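Local coordinates for protein DNA ligase (Aquifex aeolicus, PDB 3QWU) that probably joins nucleic acid ends in an ATP-dependent reaction, and binds adenosine and a calcium ion in the crystal, at residues G101-P106 with L320-K325; V217-E220 with K226-K229; D239-A244 with L289-E294. All blocks are in the same frame, centred on the assembly; numbering follows the deposited sequence. Where two conformers were deposited one is given.

Interaction 1 (G101-P106 with L320-K325)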
# COMPACT_ATOMS: atom_id res chain seq x y z
N GLY A 101 22.46 1.46 8.30
CA GLY A 101 22.83 2.04 7.02
C GLY A 101 24.32 2.22 6.86
O GLY A 101 24.79 2.43 5.75
N GLY A 102 25.06 2.16 7.96
CA GLY A 102 26.50 2.30 7.91
C GLY A 102 27.01 3.68 8.22
O GLY A 102 28.18 3.96 7.99
N PHE A 103 26.17 4.57 8.75
CA PHE A 103 26.66 5.83 9.25
C PHE A 103 27.22 5.64 10.67
O PHE A 103 26.77 4.78 11.44
CB PHE A 103 25.56 6.86 9.32
CG PHE A 103 24.95 7.20 8.00
CD1 PHE A 103 25.53 8.16 7.17
CD2 PHE A 103 23.75 6.59 7.60
CE1 PHE A 103 24.95 8.51 5.97
CE2 PHE A 103 23.17 6.94 6.37
CZ PHE A 103 23.78 7.90 5.56
N ILE A 104 28.19 6.48 11.02
CA ILE A 104 28.61 6.56 12.42
C ILE A 104 27.55 7.38 13.12
O ILE A 104 27.39 8.56 12.83
CB ILE A 104 30.01 7.18 12.60
CG1 ILE A 104 31.04 6.35 11.84
CG2 ILE A 104 30.40 7.21 14.08
CD1 ILE A 104 32.42 6.89 11.96
N CYS A 105 26.85 6.71 14.04
CA CYS A 105 25.72 7.31 14.75
C CYS A 105 26.25 8.20 15.85
O CYS A 105 26.90 7.72 16.78
CB CYS A 105 24.85 6.25 15.40
SG CYS A 105 23.46 7.05 16.27
N PRO A 106 26.00 9.51 15.74
CA PRO A 106 26.51 10.44 16.75
C PRO A 106 25.86 10.24 18.13
O PRO A 106 26.50 10.46 19.15
CB PRO A 106 26.15 11.83 16.17
CG PRO A 106 25.71 11.62 14.81
CD PRO A 106 25.32 10.20 14.63
N LEU A 320 21.19 15.94 14.56
CA LEU A 320 20.26 16.74 13.72
C LEU A 320 20.70 16.78 12.28
O LEU A 320 19.88 16.59 11.37
CB LEU A 320 20.13 18.20 14.18
CG LEU A 320 19.42 18.40 15.53
CD1 LEU A 320 19.50 19.83 15.97
CD2 LEU A 320 17.97 17.93 15.53
N GLU A 321 21.98 17.07 12.07
CA GLU A 321 22.50 17.20 10.70
C GLU A 321 22.46 15.83 9.98
O GLU A 321 22.10 15.75 8.79
CB GLU A 321 23.89 17.87 10.69
CG GLU A 321 23.83 19.37 11.17
CD GLU A 321 25.17 20.13 11.14
OE1 GLU A 321 26.26 19.50 11.15
OE2 GLU A 321 25.13 21.39 11.15
N LEU A 322 22.76 14.75 10.71
CA LEU A 322 22.58 13.43 10.10
C LEU A 322 21.12 13.18 9.65
O LEU A 322 20.86 12.79 8.51
CB LEU A 322 23.07 12.30 11.00
CG LEU A 322 22.91 10.94 10.32
CD1 LEU A 322 23.68 10.97 8.96
CD2 LEU A 322 23.30 9.73 11.20
N LEU A 323 20.17 13.45 10.53
CA LEU A 323 18.79 13.14 10.22
C LEU A 323 18.21 13.99 9.06
O LEU A 323 17.41 13.51 8.29
CB LEU A 323 17.93 13.20 11.49
CG LEU A 323 17.73 11.86 12.23
CD1 LEU A 323 18.98 11.09 12.35
CD2 LEU A 323 17.15 12.08 13.62
N SER A 324 18.61 15.24 8.92
CA SER A 324 18.21 16.05 7.75
C SER A 324 18.65 15.41 6.41
O SER A 324 17.91 15.48 5.44
CB SER A 324 18.77 17.47 7.85
OG SER A 324 18.38 18.06 9.07
N LYS A 325 19.82 14.79 6.37
CA LYS A 325 20.32 14.22 5.12
C LYS A 325 19.60 12.94 4.65
O LYS A 325 19.62 12.64 3.46
CB LYS A 325 21.82 13.94 5.19
CG LYS A 325 22.72 15.13 4.83
CD LYS A 325 23.41 15.75 6.05
CE LYS A 325 24.86 16.25 5.79
NZ LYS A 325 25.60 16.32 7.08
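L322 meets F103 and P106 with the two branches of its fork. The first touch is a CH-pi contact. CD1 of L322 lies over one face of the F103 ring, 4.1 Å from the centroid and 22° off the ring normal. L322 CD1 is offset toward the rim of the ring, 3.8 Å from F103 CD1. The second touch is plain apolar packing. L322 CD2 reaches P106 CD at 4.0 Å, and the two side chains cross at about a right angle. CG of L322 stands anti to the backbone N (chi1 -178°), which sends the fork from the helix toward the loop. This loop leads from strand 94-98 into helix 106-115, with C105 as N-cap. Helix 313-325 belongs to the C-terminal region, so the contact bridges the two family regions of the ligase. With an alanine in place of L322 both methyls go, and the F103 ring face and P106 CD would probably be left beside a gap. On the loop side, F103 N bonds to S99 OG, and R31 forms a cation-pi contact with the F103 ring.

Interaction 2 (V217-E220 with K226-K229); sequences VFKE and KRAK. With ADN (adenosine), chain C.
V217-E220 and R227-K229 pair as antiparallel strands of a beta hairpin, with K226 just before the second, a buried contact in the wall of the adenosine pocket. F218 and A228 form the hydrogen-bonded pair. F218 N gives a nearly straight bond to A228 O at 2.7 Å (171°), and A228 N returns one to F218 O at 3.0 Å. E220 N adds a bond to K226 O at 2.8 Å. V217 with K229 and K219 with R227 are the non-hydrogen-bonded pairs, and their side chains share one face of the sheet. F218 and A228 point to the other. K219 runs extended beyond CG and lays its CD over one face of the R227 guanidinium, 3.6 Å from R227 NH2. K219 NZ donates a hydrogen bond to adenosine N1 at 2.9 Å. D158 forms salt bridges with K219 and R227, likely offsetting the closeness of their like charges, and E78 also pairs with K219. V217 CG2 lies 3.6 Å from adenosine N1. K229 CE comes within 3.7 Å of adenosine O5'. A hairpin that sets lysines against a bound nucleoside is consistent with nucleotidyltransferase motifs IV and V, which line the adenylate pocket of ATP-dependent ligases.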
# COMPACT_ATOMS: atom_id res chain seq x y z
N VAL A 217 13.94 -14.22 17.30
CA VAL A 217 14.82 -14.66 16.19
C VAL A 217 15.29 -16.07 16.41
O VAL A 217 15.78 -16.40 17.46
CB VAL A 217 16.07 -13.77 16.06
CG1 VAL A 217 16.88 -14.16 14.82
CG2 VAL A 217 15.68 -12.34 15.98
N PHE A 218 15.16 -16.92 15.40
CA PHE A 218 15.60 -18.30 15.48
C PHE A 218 16.99 -18.41 14.84
O PHE A 218 17.20 -17.84 13.78
CB PHE A 218 14.62 -19.19 14.72
CG PHE A 218 13.20 -19.08 15.21
CD1 PHE A 218 12.81 -19.74 16.35
CD2 PHE A 218 12.25 -18.37 14.48
CE1 PHE A 218 11.51 -19.70 16.80
CE2 PHE A 218 10.97 -18.30 14.93
CZ PHE A 218 10.59 -18.99 16.12
N LYS A 219 17.92 -19.11 15.51
CA LYS A 219 19.35 -19.22 15.06
C LYS A 219 19.88 -20.64 15.08
O LYS A 219 20.10 -21.21 16.14
CB LYS A 219 20.27 -18.35 15.91
CG LYS A 219 19.74 -16.93 16.02
CD LYS A 219 20.70 -15.88 16.56
CE LYS A 219 19.98 -14.49 16.59
NZ LYS A 219 20.79 -13.39 17.24
N GLU A 220 20.05 -21.20 13.89
CA GLU A 220 20.47 -22.58 13.71
C GLU A 220 21.83 -22.81 14.34
O GLU A 220 22.76 -22.04 14.16
CB GLU A 220 20.48 -23.01 12.24
CG GLU A 220 20.44 -24.54 12.04
CD GLU A 220 20.35 -24.90 10.56
OE1 GLU A 220 21.38 -24.85 9.89
OE2 GLU A 220 19.24 -25.15 10.05
N LYS A 226 21.77 -20.60 9.94
CA LYS A 226 20.70 -19.94 9.28
C LYS A 226 19.82 -19.30 10.35
O LYS A 226 19.64 -19.84 11.47
CB LYS A 226 19.94 -20.94 8.39
CG LYS A 226 18.53 -20.54 7.88
CD LYS A 226 18.39 -20.78 6.34
CE LYS A 226 17.03 -21.22 5.90
NZ LYS A 226 16.85 -22.69 5.77
N ARG A 227 19.33 -18.11 10.01
CA ARG A 227 18.45 -17.33 10.87
C ARG A 227 17.08 -17.11 10.26
O ARG A 227 16.92 -17.10 9.03
CB ARG A 227 19.07 -15.96 11.10
CG ARG A 227 20.20 -15.97 12.05
CD ARG A 227 21.55 -15.65 11.41
NE ARG A 227 22.52 -15.96 12.44
CZ ARG A 227 22.78 -15.18 13.49
NH1 ARG A 227 22.23 -13.96 13.61
NH2 ARG A 227 23.63 -15.61 14.41
N ALA A 228 16.11 -16.88 11.14
CA ALA A 228 14.73 -16.54 10.75
C ALA A 228 14.02 -15.86 11.88
O ALA A 228 14.25 -16.16 13.01
CB ALA A 228 13.96 -17.77 10.31
N LYS A 229 13.12 -14.93 11.57
CA LYS A 229 12.42 -14.19 12.61
C LYS A 229 10.90 -14.33 12.48
O LYS A 229 10.36 -14.53 11.37
CB LYS A 229 12.82 -12.72 12.59
CG LYS A 229 12.48 -11.97 11.29
CD LYS A 229 12.80 -10.44 11.46
CE LYS A 229 13.36 -9.79 10.19
NZ LYS A 229 12.40 -9.51 9.09
O5' ADN C . 16.41 -7.77 10.77
C5' ADN C . 16.07 -8.08 12.12
C4' ADN C . 16.49 -6.93 13.03
O4' ADN C . 15.99 -7.10 14.39
C3' ADN C . 18.01 -6.85 13.15
O3' ADN C . 18.65 -6.05 12.16
C2' ADN C . 18.24 -6.34 14.56
O2' ADN C . 18.55 -4.96 14.56
C1' ADN C . 16.95 -6.59 15.34
N9 ADN C . 17.08 -7.57 16.42
C8 ADN C . 16.48 -7.44 17.63
N7 ADN C . 16.75 -8.48 18.46
C5 ADN C . 17.53 -9.32 17.72
C6 ADN C . 18.13 -10.63 17.97
N6 ADN C . 17.94 -11.19 19.20
N1 ADN C . 18.91 -11.19 16.99
C2 ADN C . 19.06 -10.58 15.78
N3 ADN C . 18.49 -9.38 15.48
C4 ADN C . 17.75 -8.72 16.40

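Interaction 3 (D239-A244 with L289-E294). With CA (calcium ion), chain D.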
# COMPACT_ATOMS: atom_id res chain seq x y z
N ASP A 239 2.93 -1.65 14.61
CA ASP A 239 3.63 -1.06 13.47
C ASP A 239 2.67 -0.35 12.56
O ASP A 239 2.97 0.76 12.13
CB ASP A 239 4.44 -2.06 12.66
CG ASP A 239 5.68 -2.51 13.39
OD1 ASP A 239 6.11 -1.86 14.36
OD2 ASP A 239 6.23 -3.54 12.97
N ILE A 240 1.50 -0.94 12.29
CA ILE A 240 0.59 -0.30 11.36
C ILE A 240 0.18 1.02 11.97
O ILE A 240 0.30 2.06 11.35
CB ILE A 240 -0.60 -1.20 11.00
CG1 ILE A 240 -0.09 -2.45 10.33
CG2 ILE A 240 -1.50 -0.46 10.07
CD1 ILE A 240 -1.16 -3.42 9.93
N LYS A 241 -0.21 0.99 13.24
CA LYS A 241 -0.67 2.20 13.94
C LYS A 241 0.35 3.31 14.06
O LYS A 241 0.04 4.48 13.79
CB LYS A 241 -1.15 1.85 15.34
CG LYS A 241 -1.36 3.04 16.31
CD LYS A 241 -2.81 3.32 16.65
CE LYS A 241 -2.97 4.46 17.68
NZ LYS A 241 -3.96 4.07 18.79
N THR A 242 1.56 2.98 14.50
CA THR A 242 2.54 4.02 14.72
C THR A 242 3.09 4.51 13.42
O THR A 242 3.76 5.49 13.41
CB THR A 242 3.71 3.56 15.59
OG1 THR A 242 4.30 2.47 14.93
CG2 THR A 242 3.23 3.10 16.99
N ASN A 243 2.82 3.84 12.31
CA ASN A 243 3.28 4.34 11.01
C ASN A 243 2.24 5.13 10.21
O ASN A 243 2.43 5.38 9.02
CB ASN A 243 3.75 3.17 10.17
CG ASN A 243 5.21 3.02 10.25
OD1 ASN A 243 5.94 3.50 9.34
ND2 ASN A 243 5.70 2.43 11.37
N ALA A 244 1.13 5.47 10.85
CA ALA A 244 0.08 6.24 10.17
C ALA A 244 0.62 7.54 9.55
O ALA A 244 0.34 7.82 8.42
CB ALA A 244 -1.06 6.56 11.13
N LEU A 289 -4.44 7.34 12.04
CA LEU A 289 -4.75 8.39 11.08
C LEU A 289 -5.63 9.44 11.75
O LEU A 289 -5.42 10.61 11.53
CB LEU A 289 -5.42 7.79 9.81
CG LEU A 289 -4.80 7.93 8.42
CD1 LEU A 289 -3.30 8.36 8.37
CD2 LEU A 289 -5.02 6.70 7.58
N PHE A 290 -6.59 9.03 12.58
CA PHE A 290 -7.46 9.98 13.31
C PHE A 290 -6.63 10.88 14.18
O PHE A 290 -6.86 12.07 14.24
CB PHE A 290 -8.46 9.25 14.23
CG PHE A 290 -9.75 9.92 14.32
CD1 PHE A 290 -10.72 9.69 13.35
CD2 PHE A 290 -10.02 10.80 15.34
CE1 PHE A 290 -11.97 10.36 13.38
CE2 PHE A 290 -11.28 11.48 15.42
CZ PHE A 290 -12.25 11.25 14.43
N GLN A 291 -5.65 10.31 14.87
CA GLN A 291 -4.73 11.12 15.65
C GLN A 291 -3.89 12.05 14.83
O GLN A 291 -3.51 13.10 15.32
CB GLN A 291 -3.75 10.24 16.39
CG GLN A 291 -4.30 9.53 17.58
CD GLN A 291 -3.34 8.44 18.05
OE1 GLN A 291 -3.77 7.44 18.59
NE2 GLN A 291 -2.04 8.65 17.85
N ALA A 292 -3.49 11.65 13.63
CA ALA A 292 -2.75 12.58 12.80
C ALA A 292 -3.67 13.74 12.32
O ALA A 292 -3.18 14.87 12.21
CB ALA A 292 -2.08 11.89 11.64
N ILE A 293 -4.96 13.46 12.05
CA ILE A 293 -5.93 14.52 11.78
C ILE A 293 -6.21 15.44 12.97
O ILE A 293 -6.30 16.67 12.81
CB ILE A 293 -7.26 13.95 11.28
CG1 ILE A 293 -7.10 13.45 9.84
CG2 ILE A 293 -8.40 14.97 11.36
CD1 ILE A 293 -7.98 12.27 9.53
N GLU A 294 -6.39 14.86 14.16
CA GLU A 294 -6.52 15.72 15.38
C GLU A 294 -5.27 16.61 15.55
O GLU A 294 -5.42 17.78 15.89
CB GLU A 294 -6.75 14.90 16.66
CG GLU A 294 -8.23 14.39 16.83
CD GLU A 294 -8.32 13.18 17.78
OE1 GLU A 294 -7.29 12.60 18.11
OE2 GLU A 294 -9.43 12.81 18.20
CA CA D . 7.02 -2.56 16.63
O HOH W 1 7.51 -4.08 15.05
O HOH W 2 8.72 -1.75 15.23
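The carbonyl O of D239 receives two N-H groups of N243 where the helix leading to the K241-Q291 and A244-L289 contacts ends. N243 ND2 bonds to D239 O at 3.3 Å, bent at 138°, and N243 N adds a weak bond. The side chain of N243 thus folds back on its own helix. N243 is also the first residue to leave helical geometry, and the chain then carries A244 to the second helix. A244 CB lies 3.6 Å from L289 N and 4.0 Å from L289 CD1. The same methyl, CD1 of L289, also reaches A244 O at 3.7 Å. This is close packing of a small residue against a helix. The other touch is nearer the surface. K241 and Q291 cross at about a right angle, and K241 CE comes to 3.2 Å from Q291 OE1. K241 leaves the helix with CG anti to the backbone N (chi1 167°) and bends at chi2, which carries its far end across to Q291. On the other helix, F290 and I293 pack on L271 and Y267 of the second subunit. D239 itself does not touch this helix. D239 OD1 binds the calcium ion at 2.5 Å, and two waters bind the ion too. D82 and E143 complete the ligands. The end of helix 233-242 and the turn after it thus pack on helix 276-299, while D239 one turn back belongs to a carboxylate-and-water calcium site.

In the fold
Interaction 2 is the core contact, a buried hairpin held by backbone bonds and lined with charged side chains at the adenosine. Interactions 1 and 3 are only partly buried and have no clear hydrogen bond between their segments. Interaction 1 is wholly apolar, and interaction 3 mixes methyl packing with a lysine-glutamine approach nearer the surface. Both involve helices of the C-terminal region, but different ones, 313-325 and 276-299. Interaction 1 ties such a helix to a loop of the RNA ligase region. Interactions 2 and 3 are linked through the chain, since strand 227-231 is followed by helix 233-242. Both also touch the second subunit, which interaction 1 does not.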